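PDB 4PAR: uncharacterized protein from Acinetobacter baumannii, which is a restriction enzyme that cleaves DNA containing 5-hydroxymethylcytosine, with a Vsr-like nuclease domain and an SRA-like domain that probably recognises the modified base. Local coordinates for residues K119-K127 against N138-E149. The protein carries 3 engineered substitutions. Numbering follows the deposited sequence.
Sequences KIFRVNVFK and NIHQQIDKIIEE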
loop_
_atom_site.group_PDB
_atom_site.type_symbol
_atom_site.label_atom_id
_atom_site.label_comp_id
_atom_site.label_asym_id
_atom_site.label_seq_id
_atom_site.Cartn_x
_atom_site.Cartn_y
_atom_site.Cartn_z
ATOM N N LYS F 119 21.908 -14.755 25.032
ATOM C CA LYS F 119 22.983 -15.434 24.318
ATOM C C LYS F 119 22.682 -15.466 22.823
ATOM O O LYS F 119 21.528 -15.587 22.423
ATOM C CB LYS F 119 23.172 -16.857 24.851
ATOM C CG LYS F 119 24.303 -17.637 24.180
ATOM C CD LYS F 119 25.646 -16.923 24.331
ATOM C CE LYS F 119 26.759 -17.650 23.588
ATOM N NZ LYS F 119 26.977 -19.024 24.114
ATOM N N ILE F 120 23.715 -15.335 21.998
ATOM C CA ILE F 120 23.547 -15.479 20.556
ATOM C C ILE F 120 24.382 -16.627 20.013
ATOM O O ILE F 120 25.605 -16.653 20.173
ATOM C CB ILE F 120 23.925 -14.200 19.798
ATOM C CG1 ILE F 120 22.877 -13.121 20.043
ATOM C CG2 ILE F 120 24.030 -14.485 18.308
ATOM C CD1 ILE F 120 22.976 -11.950 19.096
ATOM N N PHE F 121 23.708 -17.583 19.384
ATOM C CA PHE F 121 24.387 -18.668 18.703
ATOM C C PHE F 121 24.452 -18.369 17.219
ATOM O O PHE F 121 23.506 -17.830 16.642
ATOM C CB PHE F 121 23.677 -19.991 18.945
ATOM C CG PHE F 121 23.758 -20.467 20.360
ATOM C CD1 PHE F 121 24.919 -21.053 20.838
ATOM C CD2 PHE F 121 22.674 -20.338 21.211
ATOM C CE1 PHE F 121 24.999 -21.501 22.140
ATOM C CE2 PHE F 121 22.747 -20.784 22.516
ATOM C CZ PHE F 121 23.913 -21.366 22.980
ATOM N N ARG F 122 25.566 -18.718 16.592
ATOM C CA ARG F 122 25.719 -18.424 15.180
ATOM C C ARG F 122 25.792 -19.688 14.345
ATOM O O ARG F 122 26.187 -20.748 14.829
ATOM C CB ARG F 122 26.960 -17.561 14.953
ATOM C CG ARG F 122 26.706 -16.112 15.276
ATOM C CD ARG F 122 27.927 -15.237 15.105
ATOM N NE ARG F 122 27.675 -13.937 15.715
ATOM C CZ ARG F 122 27.913 -13.660 16.992
ATOM N NH1 ARG F 122 28.436 -14.585 17.789
ATOM N NH2 ARG F 122 27.640 -12.455 17.469
ATOM N N VAL F 123 25.377 -19.576 13.088
ATOM C CA VAL F 123 25.558 -20.676 12.157
ATOM C C VAL F 123 26.342 -20.213 10.935
ATOM O O VAL F 123 25.886 -19.347 10.194
ATOM C CB VAL F 123 24.223 -21.266 11.727
ATOM C CG1 VAL F 123 24.455 -22.513 10.874
ATOM C CG2 VAL F 123 23.380 -21.593 12.954
ATOM N N ASN F 124 27.524 -20.790 10.734
ATOM C CA ASN F 124 28.388 -20.396 9.629
ATOM C C ASN F 124 28.160 -21.270 8.415
ATOM O O ASN F 124 28.483 -22.458 8.423
ATOM C CB ASN F 124 29.853 -20.460 10.048
ATOM C CG ASN F 124 30.125 -19.673 11.302
ATOM O OD1 ASN F 124 30.110 -20.221 12.402
ATOM N ND2 ASN F 124 30.358 -18.374 11.148
ATOM N N VAL F 125 27.611 -20.666 7.369
ATOM C CA VAL F 125 27.152 -21.409 6.208
ATOM C C VAL F 125 28.154 -21.457 5.058
ATOM O O VAL F 125 27.902 -22.097 4.041
ATOM C CB VAL F 125 25.850 -20.814 5.691
ATOM C CG1 VAL F 125 24.802 -20.847 6.789
ATOM C CG2 VAL F 125 26.091 -19.393 5.220
ATOM N N PHE F 126 29.291 -20.788 5.216
ATOM C CA PHE F 126 30.289 -20.765 4.154
ATOM C C PHE F 126 31.635 -21.288 4.634
ATOM O O PHE F 126 32.166 -20.824 5.642
ATOM C CB PHE F 126 30.448 -19.349 3.599
ATOM C CG PHE F 126 29.216 -18.824 2.921
ATOM C CD1 PHE F 126 28.393 -19.667 2.202
ATOM C CD2 PHE F 126 28.879 -17.488 3.008
ATOM C CE1 PHE F 126 27.258 -19.185 1.580
ATOM C CE2 PHE F 126 27.753 -16.998 2.390
ATOM C CZ PHE F 126 26.938 -17.846 1.676
ATOM N N LYS F 127 32.180 -22.262 3.910
ATOM C CA LYS F 127 33.502 -22.781 4.222
ATOM C C LYS F 127 34.554 -21.769 3.771
ATOM O O LYS F 127 35.200 -21.125 4.597
ATOM C CB LYS F 127 33.733 -24.155 3.568
ATOM C CG LYS F 127 33.255 -24.297 2.126
ATOM C CD LYS F 127 33.859 -25.534 1.463
ATOM C CE LYS F 127 33.552 -25.579 -0.031
ATOM N NZ LYS F 127 34.242 -26.716 -0.698
ATOM N N ASN F 138 28.106 -30.481 8.110
ATOM C CA ASN F 138 28.630 -29.510 9.062
ATOM C C ASN F 138 27.546 -28.575 9.586
ATOM O O ASN F 138 27.419 -28.360 10.800
ATOM C CB ASN F 138 29.751 -28.697 8.416
ATOM C CG ASN F 138 30.321 -27.652 9.349
ATOM O OD1 ASN F 138 29.748 -26.575 9.518
ATOM N ND2 ASN F 138 31.458 -27.961 9.959
ATOM N N ILE F 139 26.773 -28.019 8.659
ATOM C CA ILE F 139 25.678 -27.122 9.008
ATOM C C ILE F 139 24.711 -27.821 9.957
ATOM O O ILE F 139 24.344 -27.278 11.010
ATOM C CB ILE F 139 24.929 -26.636 7.749
ATOM C CG1 ILE F 139 25.856 -25.765 6.896
ATOM C CG2 ILE F 139 23.673 -25.881 8.134
ATOM C CD1 ILE F 139 25.152 -24.925 5.857
ATOM N N HIS F 140 24.333 -29.041 9.588
ATOM C CA HIS F 140 23.471 -29.870 10.420
ATOM C C HIS F 140 24.051 -30.082 11.816
ATOM O O HIS F 140 23.312 -30.072 12.797
ATOM C CB HIS F 140 23.226 -31.222 9.754
ATOM C CG HIS F 140 22.351 -31.148 8.542
ATOM N ND1 HIS F 140 22.066 -32.250 7.764
ATOM C CD2 HIS F 140 21.697 -30.107 7.976
ATOM C CE1 HIS F 140 21.277 -31.889 6.768
ATOM N NE2 HIS F 140 21.038 -30.594 6.874
ATOM N N GLN F 141 25.365 -30.277 11.904
ATOM C CA GLN F 141 26.018 -30.451 13.201
ATOM C C GLN F 141 25.864 -29.196 14.064
ATOM O O GLN F 141 25.423 -29.276 15.220
ATOM C CB GLN F 141 27.498 -30.802 13.015
ATOM C CG GLN F 141 27.734 -32.228 12.522
ATOM C CD GLN F 141 29.166 -32.479 12.082
ATOM O OE1 GLN F 141 29.990 -31.565 12.052
ATOM N NE2 GLN F 141 29.466 -33.725 11.733
ATOM N N GLN F 142 26.215 -28.044 13.493
ATOM C CA GLN F 142 26.005 -26.757 14.157
ATOM C C GLN F 142 24.567 -26.601 14.683
ATOM O O GLN F 142 24.328 -26.189 15.834
ATOM C CB GLN F 142 26.335 -25.607 13.197
ATOM C CG GLN F 142 27.742 -25.659 12.595
ATOM C CD GLN F 142 28.067 -24.441 11.733
ATOM O OE1 GLN F 142 27.781 -23.304 12.106
ATOM N NE2 GLN F 142 28.657 -24.682 10.571
ATOM N N ILE F 143 23.600 -26.941 13.841
ATOM C CA ILE F 143 22.208 -26.831 14.252
ATOM C C ILE F 143 21.885 -27.807 15.387
ATOM O O ILE F 143 21.167 -27.458 16.324
ATOM C CB ILE F 143 21.272 -27.058 13.063
ATOM C CG1 ILE F 143 21.351 -25.852 12.127
ATOM C CG2 ILE F 143 19.845 -27.296 13.534
ATOM C CD1 ILE F 143 20.808 -26.115 10.744
ATOM N N ASP F 144 22.442 -29.013 15.321
ATOM C CA ASP F 144 22.190 -30.025 16.343
ATOM C C ASP F 144 22.674 -29.556 17.710
ATOM O O ASP F 144 21.946 -29.662 18.710
ATOM C CB ASP F 144 22.861 -31.351 15.976
ATOM C CG ASP F 144 22.171 -32.058 14.822
ATOM O OD1 ASP F 144 21.019 -31.698 14.495
ATOM O OD2 ASP F 144 22.780 -32.985 14.246
ATOM N N LYS F 145 23.896 -29.026 17.756
ATOM C CA LYS F 145 24.426 -28.529 19.023
ATOM C C LYS F 145 23.575 -27.354 19.518
ATOM O O LYS F 145 23.287 -27.257 20.714
ATOM C CB LYS F 145 25.910 -28.131 18.902
ATOM C CG LYS F 145 26.199 -26.974 17.958
ATOM C CD LYS F 145 27.663 -26.552 17.950
ATOM C CE LYS F 145 27.909 -25.465 16.899
ATOM N NZ LYS F 145 26.821 -24.434 16.854
ATOM N N ILE F 146 23.139 -26.482 18.610
ATOM C CA ILE F 146 22.252 -25.396 19.025
ATOM C C ILE F 146 20.968 -25.929 19.676
ATOM O O ILE F 146 20.545 -25.442 20.729
ATOM C CB ILE F 146 21.898 -24.483 17.842
ATOM C CG1 ILE F 146 23.086 -23.573 17.525
ATOM C CG2 ILE F 146 20.667 -23.643 18.155
ATOM C CD1 ILE F 146 22.817 -22.568 16.440
ATOM N N ILE F 147 20.368 -26.944 19.058
ATOM C CA ILE F 147 19.175 -27.592 19.602
ATOM C C ILE F 147 19.434 -28.148 20.999
ATOM O O ILE F 147 18.591 -28.029 21.893
ATOM C CB ILE F 147 18.686 -28.730 18.685
ATOM C CG1 ILE F 147 18.226 -28.167 17.344
ATOM C CG2 ILE F 147 17.541 -29.488 19.328
ATOM C CD1 ILE F 147 18.096 -29.213 16.263
ATOM N N GLU F 148 20.604 -28.751 21.191
ATOM C CA GLU F 148 20.953 -29.269 22.510
ATOM C C GLU F 148 21.094 -28.152 23.547
ATOM O O GLU F 148 20.677 -28.312 24.698
ATOM C CB GLU F 148 22.240 -30.094 22.443
ATOM C CG GLU F 148 22.002 -31.564 22.157
ATOM C CD GLU F 148 21.099 -32.221 23.187
ATOM O OE1 GLU F 148 21.139 -31.816 24.369
ATOM O OE2 GLU F 148 20.342 -33.144 22.814
ATOM N N GLU F 149 21.673 -27.026 23.140
ATOM C CA GLU F 149 21.786 -25.870 24.028
ATOM C C GLU F 149 20.403 -25.356 24.430
ATOM O O GLU F 149 20.162 -25.017 25.594
ATOM C CB GLU F 149 22.596 -24.752 23.362
ATOM C CG GLU F 149 24.104 -24.979 23.356
ATOM C CD GLU F 149 24.730 -24.791 24.730
ATOM O OE1 GLU F 149 24.051 -24.244 25.627
ATOM O OE2 GLU F 149 25.903 -25.192 24.913
#
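Strand 119-124, outermost within this chain in the mixed sheet of the endonuclease domain, meets helix 136-159 through Phe-121, Val-123 and Asn-124, against Ile-146, Gln-142 and Glu-149. The segment axes run nearly antiparallel, at 170°, and approach to 8.5 Å, so the helix runs back alongside the strand. Gln-142 supplies the polar link: its extended side chain presents the amide to the backbone of Asn-124. Gln-142 OE1 accepts from Asn-124 N at 2.9 Å, on a lone pair in the carbonyl plane. Gln-142 NE2 donates to Asn-124 O at 3.1 Å. Both bonds are fairly straight (about 155°), and together they fix the rotation of the amide. Ile-146 CD1 lies 3.7 Å from both Phe-121 CB and Val-123 CG2, bridging two strand residues. Just beyond the strand, Ile-139 CD1 comes to 4.2 Å from Val-125 CB. At the other end, Glu-149, bent at its second side-chain torsion, brings CG to 3.6 Å from Phe-121 CZ, its side chain crossing that of Phe-121 at about a right angle. Phe-121 and Val-123 also pair with strand 69-74, and Ile-143 packs on helix 26-37. This strand-loop-helix unit, with the helix packed against a mixed sheet, fits the alpha/beta core of PD-(D/E)XK nucleases.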